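PDB 1O5K: 4-hydroxy-tetrahydrodipicolinate synthase from Thermotoga maritima, which probably catalyses the condensation of pyruvate with aspartate-beta-semialdehyde to 4-hydroxy-tetrahydrodipicolinate, a step of lysine biosynthesis through the diaminopimelate pathway. Local coordinates for residues Arg15-Ala20 / Val220-Ala225. Sequence-based numbering, arbitrary orientation.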
ATOM      1  N   ARG A  15      12.379  -7.615 -30.824  1.00 24.31           N
ATOM      2  CA  ARG A  15      13.144  -7.628 -29.580  1.00 27.73           C
ATOM      3  C   ARG A  15      13.895  -6.322 -29.503  1.00 28.75           C
ATOM      4  O   ARG A  15      14.267  -5.740 -30.537  1.00 30.60           O
ATOM      5  CB  ARG A  15      14.147  -8.776 -29.527  1.00 30.36           C
ATOM      6  CG  ARG A  15      13.468 -10.133 -29.436  1.00 33.31           C
ATOM      7  CD  ARG A  15      14.433 -11.231 -29.099  1.00 43.23           C
ATOM      8  NE  ARG A  15      14.583 -11.396 -27.658  1.00 34.14           N
ATOM      9  CZ  ARG A  15      15.721 -11.721 -27.039  1.00 43.84           C
ATOM     10  NH1 ARG A  15      16.857 -11.887 -27.719  1.00 54.36           N
ATOM     11  NH2 ARG A  15      15.726 -11.863 -25.724  1.00 48.93           N
ATOM     12  N   GLY A  16      14.118  -5.854 -28.277  1.00 25.45           N
ATOM     13  CA  GLY A  16      14.758  -4.576 -28.079  1.00 28.51           C
ATOM     14  C   GLY A  16      13.726  -3.525 -27.757  1.00 26.02           C
ATOM     15  O   GLY A  16      12.887  -3.758 -26.904  1.00 25.34           O
ATOM     16  N   VAL A  17      13.787  -2.381 -28.464  1.00 24.65           N
ATOM     17  CA  VAL A  17      13.039  -1.183 -28.065  1.00 23.96           C
ATOM     18  C   VAL A  17      11.928  -0.898 -29.065  1.00 24.16           C
ATOM     19  O   VAL A  17      12.190  -0.810 -30.281  1.00 25.52           O
ATOM     20  CB  VAL A  17      13.941   0.053 -28.003  1.00 24.62           C
ATOM     21  CG1 VAL A  17      13.097   1.280 -27.630  1.00 25.83           C
ATOM     22  CG2 VAL A  17      15.032  -0.176 -27.002  1.00 27.22           C
ATOM     23  N   GLY A  18      10.712  -0.807 -28.544  1.00 25.40           N
ATOM     24  CA  GLY A  18       9.539  -0.348 -29.257  1.00 23.99           C
ATOM     25  C   GLY A  18       9.109   0.955 -28.616  1.00 25.27           C
ATOM     26  O   GLY A  18       8.831   0.991 -27.431  1.00 27.08           O
ATOM     27  N   THR A  19       9.131   2.044 -29.386  1.00 25.49           N
ATOM     28  CA  THR A  19       8.780   3.363 -28.823  1.00 24.60           C
ATOM     29  C   THR A  19       7.289   3.570 -28.744  1.00 23.46           C
ATOM     30  O   THR A  19       6.627   3.439 -29.718  1.00 25.19           O
ATOM     31  CB  THR A  19       9.386   4.446 -29.656  1.00 25.38           C
ATOM     32  OG1 THR A  19      10.840   4.359 -29.539  1.00 24.66           O
ATOM     33  CG2 THR A  19       9.037   5.840 -29.144  1.00 29.17           C
ATOM     34  N   ALA A  20       6.795   3.917 -27.559  1.00 23.85           N
ATOM     35  CA  ALA A  20       5.383   4.277 -27.384  1.00 24.89           C
ATOM     36  C   ALA A  20       5.344   5.761 -27.717  1.00 24.14           C
ATOM     37  O   ALA A  20       5.588   6.625 -26.885  1.00 24.98           O
ATOM     38  CB  ALA A  20       4.936   4.010 -25.977  1.00 27.38           C
ATOM     39  N   VAL A 220       8.801   4.783 -23.100  1.00 24.07           N
ATOM     40  CA  VAL A 220       8.473   6.239 -23.161  1.00 20.98           C
ATOM     41  C   VAL A 220       9.770   7.053 -23.403  1.00 22.77           C
ATOM     42  O   VAL A 220       9.844   7.978 -24.235  1.00 24.10           O
ATOM     43  CB  VAL A 220       7.858   6.636 -21.871  1.00 23.17           C
ATOM     44  CG1 VAL A 220       7.720   8.163 -21.746  1.00 27.68           C
ATOM     45  CG2 VAL A 220       6.457   5.962 -21.710  1.00 26.14           C
ATOM     46  N   VAL A 221      10.804   6.709 -22.646  1.00 24.94           N
ATOM     47  CA  VAL A 221      12.094   7.396 -22.728  1.00 26.52           C
ATOM     48  C   VAL A 221      12.685   7.417 -24.125  1.00 25.47           C
ATOM     49  O   VAL A 221      13.381   8.371 -24.483  1.00 24.12           O
ATOM     50  CB  VAL A 221      13.162   6.765 -21.730  1.00 30.31           C
ATOM     51  CG1 VAL A 221      14.467   7.480 -21.887  1.00 36.28           C
ATOM     52  CG2 VAL A 221      12.725   6.876 -20.256  1.00 33.83           C
ATOM     53  N   SER A 222      12.498   6.344 -24.900  1.00 23.36           N
ATOM     54  CA  SER A 222      12.989   6.338 -26.243  1.00 23.45           C
ATOM     55  C   SER A 222      12.424   7.427 -27.157  1.00 25.74           C
ATOM     56  O   SER A 222      12.992   7.658 -28.230  1.00 25.40           O
ATOM     57  CB  SER A 222      12.761   4.977 -26.908  1.00 24.02           C
ATOM     58  OG  SER A 222      11.378   4.632 -26.981  1.00 24.16           O
ATOM     59  N   ASN A 223      11.319   8.093 -26.778  1.00 24.35           N
ATOM     60  CA  ASN A 223      10.888   9.256 -27.553  1.00 24.12           C
ATOM     61  C   ASN A 223      11.990  10.304 -27.648  1.00 24.68           C
ATOM     62  O   ASN A 223      12.160  10.950 -28.682  1.00 25.97           O
ATOM     63  CB  ASN A 223       9.667   9.900 -26.918  1.00 24.96           C
ATOM     64  CG  ASN A 223       8.355   9.212 -27.297  1.00 25.74           C
ATOM     65  OD1 ASN A 223       7.740   9.533 -28.334  1.00 24.43           O
ATOM     66  ND2 ASN A 223       7.885   8.300 -26.422  1.00 24.69           N
ATOM     67  N   VAL A 224      12.724  10.491 -26.554  1.00 23.53           N
ATOM     68  CA  VAL A 224      13.765  11.498 -26.505  1.00 24.97           C
ATOM     69  C   VAL A 224      15.154  10.940 -26.616  1.00 23.18           C
ATOM     70  O   VAL A 224      16.032  11.599 -27.176  1.00 23.21           O
ATOM     71  CB  VAL A 224      13.666  12.406 -25.250  1.00 27.49           C
ATOM     72  CG1 VAL A 224      12.310  13.158 -25.248  1.00 32.11           C
ATOM     73  CG2 VAL A 224      13.846  11.638 -23.990  1.00 25.22           C
ATOM     74  N   ALA A 225      15.356   9.713 -26.126  1.00 23.77           N
ATOM     75  CA  ALA A 225      16.674   9.100 -26.126  1.00 23.27           C
ATOM     76  C   ALA A 225      16.653   7.697 -26.736  1.00 23.13           C
ATOM     77  O   ALA A 225      16.980   6.717 -26.056  1.00 23.57           O
ATOM     78  CB  ALA A 225      17.142   9.033 -24.675  1.00 23.76           C
TER
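Ser222 and Thr19 meet hydroxyl to hydroxyl, Ser222 OG donating to Thr19 OG1 at 2.6 Å, while Thr19 OG1 is also bonded to Gln42. With chi1 at 61°, Ser222 OG lies between its own backbone N and carbonyl carbon and faces the strand; Val17 CG1 flanks it, 3.8 Å from Ser222 CB. Asn223 illustrates how one amide can tie a loop to a strand. Both N-H bonds of Asn223 ND2 are used, each acceptor lying nearly in the amide plane. Ala20 O, 2.9 Å from Asn223 ND2, is approached from above the carbonyl plane. Val220 O, within the loop itself, is 3.0 Å from Asn223 ND2. Asn223 OD1 accepts from Val22 N, which fixes the flip of the amide, and Thr19 CG2 lies over the amide face, 3.8 Å from Asn223 ND2. A leucine in place of Asn223 would probably cost Ala20 O this donor, Val22 N its acceptor and Val220 O one of two donors, weakening the tie. In this TIM barrel, strand 16-20, paired in parallel with strand 216-219, here meets the loop leading into helix 226-237; Ala20 lies beside Thr56 and Ile218, predicted to bind pyruvate, helix 226-237 covers Val17, and helix 265-273 packs against Asn223.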